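Local coordinates for protein argininosuccinate lyase (Chelativorans sp., PDB 6G3H) that probably cleaves argininosuccinate into fumarate and L-arginine, the last step of arginine biosynthesis, at residues A[112-117]-A[196-201]. Residues are numbered along the deposited sequence; the frame is centred on the assembly and turned at random.
With EKQ ((2~{S})-2-[2-[[(2~{S})-1,4-bis(oxidanyl)-1,4-bis(oxidanylidene)butan-2-yl]amino]ethylamino]butanedioic acid), chain B.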
loop_
_atom_site.group_PDB
_atom_site.type_symbol
_atom_site.label_atom_id
_atom_site.label_comp_id
_atom_site.label_asym_id
_atom_site.label_seq_id
_atom_site.Cartn_x
_atom_site.Cartn_y
_atom_site.Cartn_z
ATOM N N ARG A 112 -28.043 8.793 11.465
ATOM C CA ARG A 112 -26.635 8.921 11.811
ATOM C C ARG A 112 -25.746 8.829 10.579
ATOM O O ARG A 112 -24.611 9.315 10.610
ATOM C CB ARG A 112 -26.239 7.853 12.832
ATOM C CG ARG A 112 -26.585 8.225 14.275
ATOM C CD ARG A 112 -26.113 7.178 15.267
ATOM N NE ARG A 112 -26.598 5.839 14.942
ATOM C CZ ARG A 112 -26.156 4.723 15.518
ATOM N NH1 ARG A 112 -25.214 4.779 16.450
ATOM N NH2 ARG A 112 -26.648 3.546 15.158
ATOM N N ASN A 113 -26.252 8.251 9.487
ATOM C CA ASN A 113 -25.415 8.010 8.316
ATOM C C ASN A 113 -25.137 9.301 7.556
ATOM O O ASN A 113 -23.982 9.609 7.243
ATOM C CB ASN A 113 -26.078 6.972 7.413
ATOM C CG ASN A 113 -26.223 5.625 8.095
ATOM O OD1 ASN A 113 -25.631 5.388 9.148
ATOM N ND2 ASN A 113 -27.006 4.736 7.497
ATOM N N ASP A 114 -26.182 10.072 7.245
ATOM C CA ASP A 114 -25.966 11.337 6.554
ATOM C C ASP A 114 -25.482 12.437 7.490
ATOM O O ASP A 114 -24.817 13.372 7.029
ATOM C CB ASP A 114 -27.239 11.776 5.821
ATOM C CG ASP A 114 -28.381 12.128 6.756
ATOM O OD1 ASP A 114 -28.445 11.583 7.876
ATOM O OD2 ASP A 114 -29.229 12.950 6.350
ATOM N N LEU A 115 -25.780 12.341 8.786
ATOM C CA LEU A 115 -25.160 13.239 9.757
ATOM C C LEU A 115 -23.649 13.046 9.783
ATOM O O LEU A 115 -22.884 14.018 9.779
ATOM C CB LEU A 115 -25.749 12.995 11.149
ATOM C CG LEU A 115 -25.003 13.634 12.330
ATOM C CD1 LEU A 115 -25.115 15.156 12.289
ATOM C CD2 LEU A 115 -25.504 13.090 13.659
ATOM N N ALA A 116 -23.201 11.789 9.825
ATOM C CA ALA A 116 -21.772 11.519 9.930
ATOM C C ALA A 116 -21.046 11.878 8.640
ATOM O O ALA A 116 -19.981 12.505 8.677
ATOM C CB ALA A 116 -21.539 10.052 10.291
ATOM N N ASN A 117 -21.601 11.492 7.490
ATOM C CA ASN A 117 -20.967 11.828 6.218
ATOM C C ASN A 117 -20.813 13.337 6.078
ATOM O O ASN A 117 -19.752 13.833 5.680
ATOM C CB ASN A 117 -21.785 11.256 5.057
ATOM C CG ASN A 117 -20.967 11.091 3.787
ATOM O OD1 ASN A 117 -20.799 12.033 3.011
ATOM N ND2 ASN A 117 -20.463 9.882 3.563
ATOM N N CYS A 196 -23.055 18.647 0.053
ATOM C CA CYS A 196 -23.821 18.332 1.253
ATOM C C CYS A 196 -24.602 17.042 1.049
ATOM O O CYS A 196 -25.425 16.973 0.127
ATOM C CB CYS A 196 -24.781 19.453 1.592
ATOM S SG CYS A 196 -25.536 19.269 3.225
ATOM N N PRO A 197 -24.389 16.011 1.871
ATOM C CA PRO A 197 -25.217 14.802 1.782
ATOM C C PRO A 197 -26.462 14.828 2.653
ATOM O O PRO A 197 -27.273 13.896 2.562
ATOM C CB PRO A 197 -24.251 13.712 2.258
ATOM C CG PRO A 197 -23.445 14.408 3.311
ATOM C CD PRO A 197 -23.291 15.844 2.840
ATOM N N LEU A 198 -26.638 15.854 3.484
ATOM C CA LEU A 198 -27.749 15.872 4.424
ATOM C C LEU A 198 -29.081 15.868 3.686
ATOM O O LEU A 198 -29.258 16.558 2.677
ATOM C CB LEU A 198 -27.652 17.094 5.334
ATOM C CG LEU A 198 -26.600 16.972 6.436
ATOM C CD1 LEU A 198 -26.350 18.318 7.088
ATOM C CD2 LEU A 198 -27.016 15.937 7.481
ATOM N N GLY A 199 -30.025 15.093 4.212
ATOM C CA GLY A 199 -31.277 14.818 3.546
ATOM C C GLY A 199 -31.349 13.438 2.932
ATOM O O GLY A 199 -32.450 12.977 2.607
ATOM N N ALA A 200 -30.208 12.767 2.763
ATOM C CA ALA A 200 -30.219 11.372 2.352
ATOM C C ALA A 200 -30.730 10.460 3.458
ATOM O O ALA A 200 -31.150 9.333 3.175
ATOM C CB ALA A 200 -28.816 10.937 1.931
ATOM N N ALA A 201 -30.700 10.923 4.705
ATOM C CA ALA A 201 -31.162 10.143 5.859
ATOM C C ALA A 201 -30.346 8.852 5.882
ATOM O O ALA A 201 -29.111 8.913 5.775
ATOM C CB ALA A 201 -32.672 9.972 5.781
HETATM C C10 EKQ B . -27.927 3.015 10.902
HETATM C C15 EKQ B . -28.123 1.970 9.796
HETATM O O01 EKQ B . -19.759 1.635 14.413
HETATM C C02 EKQ B . -21.015 1.839 14.747
HETATM O O03 EKQ B . -21.390 1.882 15.880
HETATM C C04 EKQ B . -21.935 2.015 13.573
HETATM C C05 EKQ B . -23.135 2.876 13.936
HETATM N N06 EKQ B . -24.359 2.464 13.164
HETATM C C07 EKQ B . -24.215 2.242 11.698
HETATM C C08 EKQ B . -25.529 2.103 10.968
HETATM N N09 EKQ B . -26.458 3.265 11.096
HETATM C C11 EKQ B . -28.645 4.332 10.642
HETATM C C12 EKQ B . -28.829 5.122 11.903
HETATM O O13 EKQ B . -28.440 4.746 12.964
HETATM O O14 EKQ B . -29.449 6.268 11.726
HETATM O O16 EKQ B . -28.668 0.900 10.158
HETATM O O17 EKQ B . -27.746 2.237 8.644
HETATM C C18 EKQ B . -22.882 4.370 13.708
HETATM O O19 EKQ B . -23.845 5.027 13.240
HETATM O O20 EKQ B . -21.763 4.820 13.989
HETATM O O HOH W 1 -31.402 14.503 6.691
#
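Asp114, in the first turn of helix 112-147, reaches into the type II turn Pro197 to Ala200. Its CB lies 3.4 Å from Ala201 O and also touches Ala200 CB. At chi1 66° CG sits between the backbone N and the carbonyl carbon. OD2, on its anti lone pair, accepts Gly199 N at 3.1 Å; Ala201 N adds a weak bond to OD2, shorter at 3.0 Å but bent to 139°, and a water donates to this oxygen at 2.7 Å. OD1 accepts Ser111 N, so the loop and the start of the helix share one carboxylate. In return the helix donates, weakly, from Asp114 N to Ala201 O. Further along the contact, Leu198 CD2 lies 3.4 Å from Asp114 O, and Pro197 CG rests against Asn117 OD1, whose hydrogen bond comes from Arg121 NE.

On the ligand side, Asn113 OD1 accepts EKQ N09 while ND2 gives a nearly straight bond to EKQ O17 (2.8 Å, 168°); ND2 also donates to Ala202 O, just past the loop segment. Arg112 NE and NH2 both donate to EKQ O13, while O19 of another EKQ carboxylate lies over one guanidinium face. Lys286 of the second subunit and Thr158 of the third also bind EKQ. The contact joins the N-terminal end of helix 112-147 to the loop between helices 168-193 and 212-218, with Leu115 and Leu198 packing on helix 35-56.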